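Hydrazine synthase subunit beta (Candidatus Kuenenia stuttgartiensis, PDB 5C2V) forms part of the hydrazine synthase complex, which condenses nitric oxide with ammonium, and may modulate passage of the hydroxylamine intermediate between the gamma and alpha active sites. Local coordinates at residues K285-G288 with L289-S293; P245-L249 with N250-G254; V113-G117 with C118-A122. One frame throughout, in Å; residues are numbered along the deposited sequence.

Interaction 1: K285-G288 with L289-S293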
ATOM      1  N   LYS B 285      21.953  16.618 -19.850  1.00 42.66           N
ATOM      2  CA  LYS B 285      21.159  16.167 -18.716  1.00 47.62           C
ATOM      3  C   LYS B 285      21.403  17.076 -17.514  1.00 52.67           C
ATOM      4  O   LYS B 285      20.482  17.371 -16.751  1.00 51.46           O
ATOM      5  CB  LYS B 285      21.479  14.712 -18.364  1.00 39.91           C
ATOM      6  CG  LYS B 285      20.988  13.699 -19.393  1.00 44.33           C
ATOM      7  CD  LYS B 285      21.198  12.266 -18.918  1.00 45.34           C
ATOM      8  CE  LYS B 285      20.588  11.264 -19.891  1.00 59.86           C
ATOM      9  NZ  LYS B 285      20.754   9.853 -19.439  1.00 80.94           N
ATOM     10  N   VAL B 286      22.647  17.517 -17.352  1.00 49.67           N
ATOM     11  CA  VAL B 286      23.003  18.447 -16.282  1.00 51.44           C
ATOM     12  C   VAL B 286      22.333  19.803 -16.482  1.00 41.38           C
ATOM     13  O   VAL B 286      21.625  20.293 -15.602  1.00 43.96           O
ATOM     14  CB  VAL B 286      24.529  18.652 -16.193  1.00 66.54           C
ATOM     15  CG1 VAL B 286      24.857  19.819 -15.272  1.00 44.14           C
ATOM     16  CG2 VAL B 286      25.211  17.383 -15.715  1.00 40.79           C
ATOM     17  N   LEU B 287      22.559  20.397 -17.650  1.00 48.11           N
ATOM     18  CA  LEU B 287      21.971  21.687 -17.990  1.00 54.07           C
ATOM     19  C   LEU B 287      20.457  21.571 -18.090  1.00 60.17           C
ATOM     20  O   LEU B 287      19.736  22.512 -17.763  1.00 54.82           O
ATOM     21  CB  LEU B 287      22.551  22.224 -19.300  1.00 48.26           C
ATOM     22  CG  LEU B 287      24.024  22.637 -19.274  1.00 62.65           C
ATOM     23  CD1 LEU B 287      24.474  23.126 -20.644  1.00 72.60           C
ATOM     24  CD2 LEU B 287      24.266  23.698 -18.213  1.00 55.82           C
ATOM     25  N   GLY B 288      19.980  20.416 -18.544  1.00 53.86           N
ATOM     26  CA  GLY B 288      18.555  20.143 -18.552  1.00 49.35           C
ATOM     27  C   GLY B 288      17.998  20.187 -17.142  1.00 52.50           C
ATOM     28  O   GLY B 288      16.909  20.712 -16.908  1.00 41.92           O
ATOM     29  N   LEU B 289      18.758  19.639 -16.197  1.00 58.88           N
ATOM     30  CA  LEU B 289      18.371  19.662 -14.792  1.00 50.28           C
ATOM     31  C   LEU B 289      18.395  21.083 -14.240  1.00 48.42           C
ATOM     32  O   LEU B 289      17.543  21.459 -13.436  1.00 50.23           O
ATOM     33  CB  LEU B 289      19.291  18.760 -13.965  1.00 43.31           C
ATOM     34  CG  LEU B 289      19.007  18.707 -12.462  1.00 55.14           C
ATOM     35  CD1 LEU B 289      17.576  18.261 -12.200  1.00 53.91           C
ATOM     36  CD2 LEU B 289      19.997  17.793 -11.757  1.00 44.77           C
ATOM     37  N   VAL B 290      19.371  21.872 -14.679  1.00 46.41           N
ATOM     38  CA  VAL B 290      19.502  23.250 -14.216  1.00 43.58           C
ATOM     39  C   VAL B 290      18.341  24.118 -14.703  1.00 56.06           C
ATOM     40  O   VAL B 290      17.768  24.887 -13.931  1.00 49.61           O
ATOM     41  CB  VAL B 290      20.834  23.879 -14.679  1.00 59.31           C
ATOM     42  CG1 VAL B 290      20.914  25.338 -14.250  1.00 38.41           C
ATOM     43  CG2 VAL B 290      22.011  23.097 -14.121  1.00 38.55           C
ATOM     44  N   ARG B 291      17.993  23.983 -15.979  1.00 52.38           N
ATOM     45  CA  ARG B 291      16.929  24.788 -16.574  1.00 58.11           C
ATOM     46  C   ARG B 291      15.553  24.453 -16.004  1.00 45.99           C
ATOM     47  O   ARG B 291      14.699  25.330 -15.867  1.00 41.41           O
ATOM     48  CB  ARG B 291      16.906  24.609 -18.095  1.00 61.78           C
ATOM     49  CG  ARG B 291      18.191  25.002 -18.806  1.00 61.68           C
ATOM     50  CD  ARG B 291      18.029  24.889 -20.314  1.00 64.07           C
ATOM     51  NE  ARG B 291      19.305  24.758 -21.011  1.00 62.51           N
ATOM     52  CZ  ARG B 291      19.794  23.606 -21.462  1.00 70.20           C
ATOM     53  NH1 ARG B 291      19.111  22.482 -21.294  1.00 53.82           N
ATOM     54  NH2 ARG B 291      20.964  23.580 -22.086  1.00 74.42           N
ATOM     55  N   SER B 292      15.341  23.183 -15.675  1.00 35.60           N
ATOM     56  CA  SER B 292      14.023  22.710 -15.260  1.00 53.44           C
ATOM     57  C   SER B 292      13.817  22.738 -13.746  1.00 56.53           C
ATOM     58  O   SER B 292      12.767  22.326 -13.254  1.00 60.56           O
ATOM     59  CB  SER B 292      13.787  21.291 -15.781  1.00 51.55           C
ATOM     60  OG  SER B 292      14.748  20.391 -15.262  1.00 42.73           O
ATOM     61  N   SER B 293      14.813  23.220 -13.010  1.00 47.87           N
ATOM     62  CA  SER B 293      14.712  23.279 -11.556  1.00 42.97           C
ATOM     63  C   SER B 293      14.867  24.703 -11.034  1.00 48.25           C
ATOM     64  O   SER B 293      15.610  25.504 -11.601  1.00 51.01           O
ATOM     65  CB  SER B 293      15.764  22.374 -10.910  1.00 32.87           C
ATOM     66  OG  SER B 293      15.703  21.061 -11.436  1.00 47.74           O
TER

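Interaction 2: P245-L249 with N250-G254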
ATOM      1  N   PRO B 245      26.061  17.342  -6.823  1.00 51.85           N
ATOM      2  CA  PRO B 245      26.910  16.297  -6.242  1.00 48.90           C
ATOM      3  C   PRO B 245      27.726  15.547  -7.288  1.00 44.53           C
ATOM      4  O   PRO B 245      27.249  15.368  -8.405  1.00 60.46           O
ATOM      5  CB  PRO B 245      25.897  15.364  -5.576  1.00 48.59           C
ATOM      6  CG  PRO B 245      24.666  15.520  -6.401  1.00 33.07           C
ATOM      7  CD  PRO B 245      24.635  16.971  -6.793  1.00 43.41           C
ATOM      8  N   LEU B 246      28.966  15.196  -6.959  1.00 57.49           N
ATOM      9  CA  LEU B 246      29.727  14.220  -7.737  1.00 34.61           C
ATOM     10  C   LEU B 246      29.734  12.812  -7.132  1.00 42.36           C
ATOM     11  O   LEU B 246      30.300  11.888  -7.717  1.00 38.24           O
ATOM     12  CB  LEU B 246      31.166  14.701  -7.925  1.00 43.36           C
ATOM     13  CG  LEU B 246      31.325  15.884  -8.880  1.00 61.74           C
ATOM     14  CD1 LEU B 246      32.699  16.515  -8.737  1.00 61.52           C
ATOM     15  CD2 LEU B 246      31.083  15.430 -10.312  1.00 37.76           C
ATOM     16  N   ASP B 247      29.107  12.643  -5.972  1.00 37.26           N
ATOM     17  CA  ASP B 247      29.296  11.425  -5.185  1.00 43.74           C
ATOM     18  C   ASP B 247      28.109  10.465  -5.189  1.00 49.77           C
ATOM     19  O   ASP B 247      26.954  10.886  -5.253  1.00 39.15           O
ATOM     20  CB  ASP B 247      29.621  11.787  -3.732  1.00 50.84           C
ATOM     21  CG  ASP B 247      30.796  12.737  -3.613  1.00 56.91           C
ATOM     22  OD1 ASP B 247      31.815  12.522  -4.301  1.00 61.55           O
ATOM     23  OD2 ASP B 247      30.702  13.696  -2.819  1.00 46.68           O
ATOM     24  N   ASP B 248      28.409   9.171  -5.120  1.00 39.87           N
ATOM     25  CA  ASP B 248      27.403   8.173  -4.775  1.00 37.79           C
ATOM     26  C   ASP B 248      27.281   8.142  -3.257  1.00 50.23           C
ATOM     27  O   ASP B 248      27.987   8.873  -2.561  1.00 54.42           O
ATOM     28  CB  ASP B 248      27.776   6.787  -5.312  1.00 43.24           C
ATOM     29  CG  ASP B 248      27.852   6.745  -6.825  1.00 54.52           C
ATOM     30  OD1 ASP B 248      27.218   7.597  -7.478  1.00 58.13           O
ATOM     31  OD2 ASP B 248      28.539   5.852  -7.366  1.00 56.15           O
ATOM     32  N   LEU B 249      26.394   7.300  -2.738  1.00 56.29           N
ATOM     33  CA  LEU B 249      26.255   7.172  -1.294  1.00 53.08           C
ATOM     34  C   LEU B 249      27.521   6.577  -0.694  1.00 45.78           C
ATOM     35  O   LEU B 249      28.111   7.146   0.223  1.00 51.95           O
ATOM     36  CB  LEU B 249      25.046   6.307  -0.933  1.00 48.05           C
ATOM     37  CG  LEU B 249      24.821   6.087   0.566  1.00 39.37           C
ATOM     38  CD1 LEU B 249      24.457   7.391   1.256  1.00 35.43           C
ATOM     39  CD2 LEU B 249      23.756   5.031   0.812  1.00 43.89           C
ATOM     40  N   ASN B 250      27.918   5.416  -1.203  1.00 45.39           N
ATOM     41  CA  ASN B 250      29.127   4.743  -0.748  1.00 38.12           C
ATOM     42  C   ASN B 250      30.361   4.973  -1.632  1.00 46.89           C
ATOM     43  O   ASN B 250      31.427   4.422  -1.362  1.00 46.91           O
ATOM     44  CB  ASN B 250      28.852   3.245  -0.607  1.00 44.49           C
ATOM     45  CG  ASN B 250      27.743   2.952   0.389  1.00 49.30           C
ATOM     46  OD1 ASN B 250      27.979   2.890   1.597  1.00 59.21           O
ATOM     47  ND2 ASN B 250      26.525   2.781  -0.111  1.00 45.01           N
ATOM     48  N   ASN B 251      30.217   5.774  -2.686  1.00 48.08           N
ATOM     49  CA  ASN B 251      31.339   6.060  -3.584  1.00 38.99           C
ATOM     50  C   ASN B 251      31.492   7.558  -3.850  1.00 48.05           C
ATOM     51  O   ASN B 251      30.593   8.198  -4.394  1.00 49.59           O
ATOM     52  CB  ASN B 251      31.170   5.307  -4.906  1.00 49.06           C
ATOM     53  CG  ASN B 251      32.488   5.100  -5.635  1.00 58.06           C
ATOM     54  OD1 ASN B 251      33.419   5.894  -5.503  1.00 49.21           O
ATOM     55  ND2 ASN B 251      32.571   4.026  -6.414  1.00 54.28           N
ATOM     56  N   TYR B 252      32.642   8.109  -3.474  1.00 48.09           N
ATOM     57  CA  TYR B 252      32.873   9.547  -3.566  1.00 47.58           C
ATOM     58  C   TYR B 252      34.013   9.851  -4.532  1.00 48.59           C
ATOM     59  O   TYR B 252      34.904   9.025  -4.715  1.00 35.32           O
ATOM     60  CB  TYR B 252      33.191  10.123  -2.180  1.00 39.09           C
ATOM     61  CG  TYR B 252      32.055  10.011  -1.186  1.00 50.20           C
ATOM     62  CD1 TYR B 252      31.701   8.785  -0.641  1.00 44.74           C
ATOM     63  CD2 TYR B 252      31.343  11.133  -0.784  1.00 41.66           C
ATOM     64  CE1 TYR B 252      30.669   8.677   0.262  1.00 37.17           C
ATOM     65  CE2 TYR B 252      30.304  11.033   0.122  1.00 42.35           C
ATOM     66  CZ  TYR B 252      29.971   9.802   0.640  1.00 33.43           C
ATOM     67  OH  TYR B 252      28.940   9.694   1.543  1.00 37.48           O
ATOM     68  N   ASP B 253      34.002  11.034  -5.142  1.00 38.41           N
ATOM     69  CA  ASP B 253      35.132  11.418  -5.977  1.00 43.18           C
ATOM     70  C   ASP B 253      36.008  12.375  -5.189  1.00 59.10           C
ATOM     71  O   ASP B 253      35.691  13.549  -5.078  1.00 47.41           O
ATOM     72  CB  ASP B 253      34.654  12.101  -7.264  1.00 48.81           C
ATOM     73  CG  ASP B 253      34.034  11.135  -8.251  1.00 44.60           C
ATOM     74  OD1 ASP B 253      34.494   9.981  -8.326  1.00 39.00           O
ATOM     75  OD2 ASP B 253      33.086  11.535  -8.960  1.00 61.64           O
ATOM     76  N   GLY B 254      37.151  11.894  -4.715  1.00 65.32           N
ATOM     77  CA  GLY B 254      38.004  12.702  -3.865  1.00 38.56           C
ATOM     78  C   GLY B 254      38.696  13.826  -4.604  1.00 39.32           C
ATOM     79  O   GLY B 254      39.395  13.574  -5.585  1.00 54.50           O
TER

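Interaction 3: V113-G117 with C118-A122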
ATOM      1  N   VAL B 113      47.037  35.879 -16.572  1.00 58.24           N
ATOM      2  CA  VAL B 113      47.713  35.031 -15.599  1.00 76.12           C
ATOM      3  C   VAL B 113      47.127  35.194 -14.200  1.00 65.27           C
ATOM      4  O   VAL B 113      47.162  36.282 -13.634  1.00 54.42           O
ATOM      5  CB  VAL B 113      49.219  35.350 -15.542  1.00 58.36           C
ATOM      6  CG1 VAL B 113      49.955  34.265 -14.801  1.00 59.86           C
ATOM      7  CG2 VAL B 113      49.785  35.515 -16.943  1.00 62.52           C
ATOM      8  N   ALA B 114      46.600  34.113 -13.636  1.00 53.88           N
ATOM      9  CA  ALA B 114      46.016  34.183 -12.300  1.00 70.09           C
ATOM     10  C   ALA B 114      47.081  33.991 -11.225  1.00 52.78           C
ATOM     11  O   ALA B 114      47.747  32.957 -11.190  1.00 56.51           O
ATOM     12  CB  ALA B 114      44.914  33.146 -12.147  1.00 70.65           C
ATOM     13  N   CYS B 115      47.243  34.980 -10.349  1.00 52.89           N
ATOM     14  CA  CYS B 115      48.240  34.862  -9.286  1.00 64.88           C
ATOM     15  C   CYS B 115      47.601  34.328  -8.007  1.00 56.25           C
ATOM     16  O   CYS B 115      46.806  35.012  -7.367  1.00 53.23           O
ATOM     17  CB  CYS B 115      48.917  36.210  -9.036  1.00 73.12           C
ATOM     18  SG  CYS B 115      49.633  36.954 -10.522  1.00 58.34           S
ATOM     19  N   SER B 116      47.977  33.107  -7.634  1.00 44.15           N
ATOM     20  CA  SER B 116      47.245  32.337  -6.628  1.00 55.42           C
ATOM     21  C   SER B 116      47.766  32.459  -5.198  1.00 51.76           C
ATOM     22  O   SER B 116      47.283  31.754  -4.311  1.00 61.44           O
ATOM     23  CB  SER B 116      47.226  30.859  -7.019  1.00 66.85           C
ATOM     24  OG  SER B 116      48.539  30.342  -7.120  1.00 63.40           O
ATOM     25  N   GLY B 117      48.760  33.316  -4.981  1.00 65.73           N
ATOM     26  CA  GLY B 117      49.298  33.529  -3.648  1.00 51.22           C
ATOM     27  C   GLY B 117      48.194  33.818  -2.649  1.00 54.27           C
ATOM     28  O   GLY B 117      47.274  34.585  -2.938  1.00 56.29           O
ATOM     29  N   CYS B 118      48.282  33.191  -1.479  1.00 49.96           N
ATOM     30  CA  CYS B 118      47.203  33.215  -0.496  1.00 53.78           C
ATOM     31  C   CYS B 118      46.795  34.627  -0.082  1.00 62.77           C
ATOM     32  O   CYS B 118      45.617  34.895   0.138  1.00 68.75           O
ATOM     33  CB  CYS B 118      47.601  32.406   0.740  1.00 62.00           C
ATOM     34  SG  CYS B 118      47.678  30.620   0.460  1.00 56.90           S
ATOM     35  N   MET B 119      47.770  35.519   0.047  1.00 70.80           N
ATOM     36  CA  MET B 119      47.476  36.920   0.331  1.00 54.64           C
ATOM     37  C   MET B 119      47.456  37.766  -0.946  1.00 67.69           C
ATOM     38  O   MET B 119      47.321  38.987  -0.890  1.00 72.66           O
ATOM     39  CB  MET B 119      48.473  37.491   1.342  1.00 55.20           C
ATOM     40  CG  MET B 119      47.914  38.678   2.119  1.00 54.22           C
ATOM     41  SD  MET B 119      48.535  38.862   3.800  1.00 74.54           S
ATOM     42  CE  MET B 119      47.514  40.218   4.372  1.00 48.44           C
ATOM     43  N   TRP B 120      47.613  37.119  -2.095  1.00 60.21           N
ATOM     44  CA  TRP B 120      47.660  37.835  -3.367  1.00 67.03           C
ATOM     45  C   TRP B 120      46.330  37.822  -4.114  1.00 78.82           C
ATOM     46  O   TRP B 120      45.788  36.755  -4.402  1.00 69.48           O
ATOM     47  CB  TRP B 120      48.740  37.236  -4.270  1.00 56.67           C
ATOM     48  CG  TRP B 120      49.383  38.233  -5.180  1.00 74.06           C
ATOM     49  CD1 TRP B 120      49.058  38.494  -6.479  1.00 62.21           C
ATOM     50  CD2 TRP B 120      50.472  39.101  -4.856  1.00 64.06           C
ATOM     51  NE1 TRP B 120      49.877  39.475  -6.984  1.00 61.52           N
ATOM     52  CE2 TRP B 120      50.755  39.865  -6.005  1.00 65.24           C
ATOM     53  CE3 TRP B 120      51.235  39.308  -3.704  1.00 70.94           C
ATOM     54  CZ2 TRP B 120      51.768  40.819  -6.036  1.00 60.82           C
ATOM     55  CZ3 TRP B 120      52.239  40.255  -3.735  1.00 75.41           C
ATOM     56  CH2 TRP B 120      52.499  40.999  -4.893  1.00 67.64           C
ATOM     57  N   ASN B 121      45.801  39.001  -4.431  1.00 69.51           N
ATOM     58  CA  ASN B 121      44.735  39.059  -5.418  1.00 69.60           C
ATOM     59  C   ASN B 121      45.214  39.788  -6.669  1.00 68.67           C
ATOM     60  O   ASN B 121      45.339  41.013  -6.677  1.00 90.47           O
ATOM     61  CB  ASN B 121      43.499  39.753  -4.831  1.00 76.52           C
ATOM     62  CG  ASN B 121      43.823  41.104  -4.209  1.00 79.42           C
ATOM     63  OD1 ASN B 121      44.940  41.338  -3.748  1.00 76.58           O
ATOM     64  ND2 ASN B 121      42.843  42.002  -4.200  1.00 71.53           N
ATOM     65  N   ALA B 122      45.480  39.031  -7.729  1.00 65.69           N
ATOM     66  CA  ALA B 122      45.813  39.630  -9.016  1.00 59.37           C
ATOM     67  C   ALA B 122      45.533  38.718 -10.207  1.00 55.26           C
ATOM     68  O   ALA B 122      45.701  37.493 -10.130  1.00 62.27           O
ATOM     69  CB  ALA B 122      47.273  40.056  -9.027  1.00 73.92           C
TER

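Interaction 1: K285-G288 with L289-S293
L287 and R291, one turn apart on the short alpha-helix 283-291, meet on its flank; the helix is inserted between strands 277-282 and 312-317 of the beta-propeller. The guanidinium is laid against the root of the leucine, whose CB sits 3.4 Å above the plane of the group and off toward its rim. The contact is made by R291 NH2, 3.5 Å from L287 CB. The first torsion sets this up: R291 CG stands beside its own backbone N, opposite the carbonyl carbon (chi1 -60°), and the chain then runs extended to NE, back along the helix over the carbonyl of L287. R291 NE is also bonded to Y203 OH, limiting the group's rotation, and R291 packs on S664 of the alpha subunit.

Elsewhere on the helix V286 and V290 also stand one turn apart, with CG1 of V286 4.5 Å from CG2 of V290, a loose apolar touch; V286 and L287 both rest on I232 of strand 226-234, while L289 leans on Y311. The backbone carries the regular i to i+4 bonds, R291 N to L287 O being the straightest at 162°.

At the C-terminal end S292 folds back. Its OG lies between backbone N and carbonyl carbon (chi1 61°), and G288 O receives two bonds from this one residue, S292 OG at 2.7 Å and S292 N at 3.2 Å, from opposite faces of the carbonyl plane.

Interaction 2: P245-L249 with N250-G254
D247 and Y252 meet across the buried loop joining one blade of the beta-propeller, at strand 241-245, to the next, at strand 256-261, and their side chains cross at about a right angle. This is the close-packed half. D247 CG lies 3.3 Å from Y252 CD2, with carboxylate and ring planes 44° apart, and the main chain of D248 adds its carbonyl O over one face of the ring, 3.8 Å above the plane and toward the rim. With CG held beside its own backbone N (chi1 -54°), D247 reaches across the loop, and OD1 accepts D253 N at 2.8 Å, a nearly linear bond of 162° that arrives almost along the C-O axis. D247 OD2 accepts the main-chain N-H of N228.

Toward the tip the side chains of D248 and N251 only run alongside one another, OD2 of D248 3.6 Å from CB of N251, and N251 OD1 accepts from R277. This looser end is no solvent side: N250 OD1 bonds R270 of the alpha subunit. Of the three aspartates gathered in this buried loop, two are paired with arginines, D248 with R315 and R309 and D253 with R277, while D247 is held by two main-chain N-H groups. The charges of D248 and D253 are thus probably offset within the chain.

Interaction 3: V113-G117 with C118-A122
Strand 110-115 leaves its sheet at C115 and reverses through a type I beta turn from G117 to W120, so that the two halves run at 150° to each other. This is the turn between strands 110-115 and 122-127, adjacent antiparallel strands of one blade of the YNCE-like beta-propeller. C115 N gives a bond to A122 O (3.0 Å), and W120 N bonds G117 O.

Inside this connection W120 points in to meet C115. The contact is made by the methylene: CB of C115 lies 3.4 Å from CD1 of W120, on the pyrrole part of the indole, and approaches it obliquely. SG stands farther back, 5.1 Å from the centroid of the five-membered ring and 58° off its normal, an oblique sulfur-aromatic contact. That offset follows from chi1 of -54°, which sets SG beside the backbone N of C115; there it also meets A122 CB at 4.2 Å. W120 CB in turn packs back against the turn, 3.3 Å from G117 O.

C118 and M119 at the corners point away, the first touching A266 and the second F161 of the gamma subunit. G117 lies about 6 Å from the bound calcium ion and bonds through its backbone to D97, one of the residues of that metal site. The chemistry is thus mostly apolar: C115, A122 and W120 meet through apolar atoms, and the polar links across the bend are main-chain bonds.

All three contacts lie on connections of the beta-propeller, in the chain order 3, 2, 1. Interaction 3 joins two neighbouring strands, 110-115 and 122-127, of a single four-stranded sheet. Interaction 2 passes from strand 241-245, at the edge of one sheet, to strand 256-261, which starts the next, and interaction 1 belongs to the helical insertion of that following sheet. Centres 1 and 2 are 20 Å apart, and Y311 connects them, its OH bonding P245 O while its side chain packs on K285, V286 and L289; the centre of interaction 3 lies 33 and 30 Å from theirs. These propeller connections face the partner subunits of the heterotrimer: alpha at 1 and 2, gamma at 2 and 3.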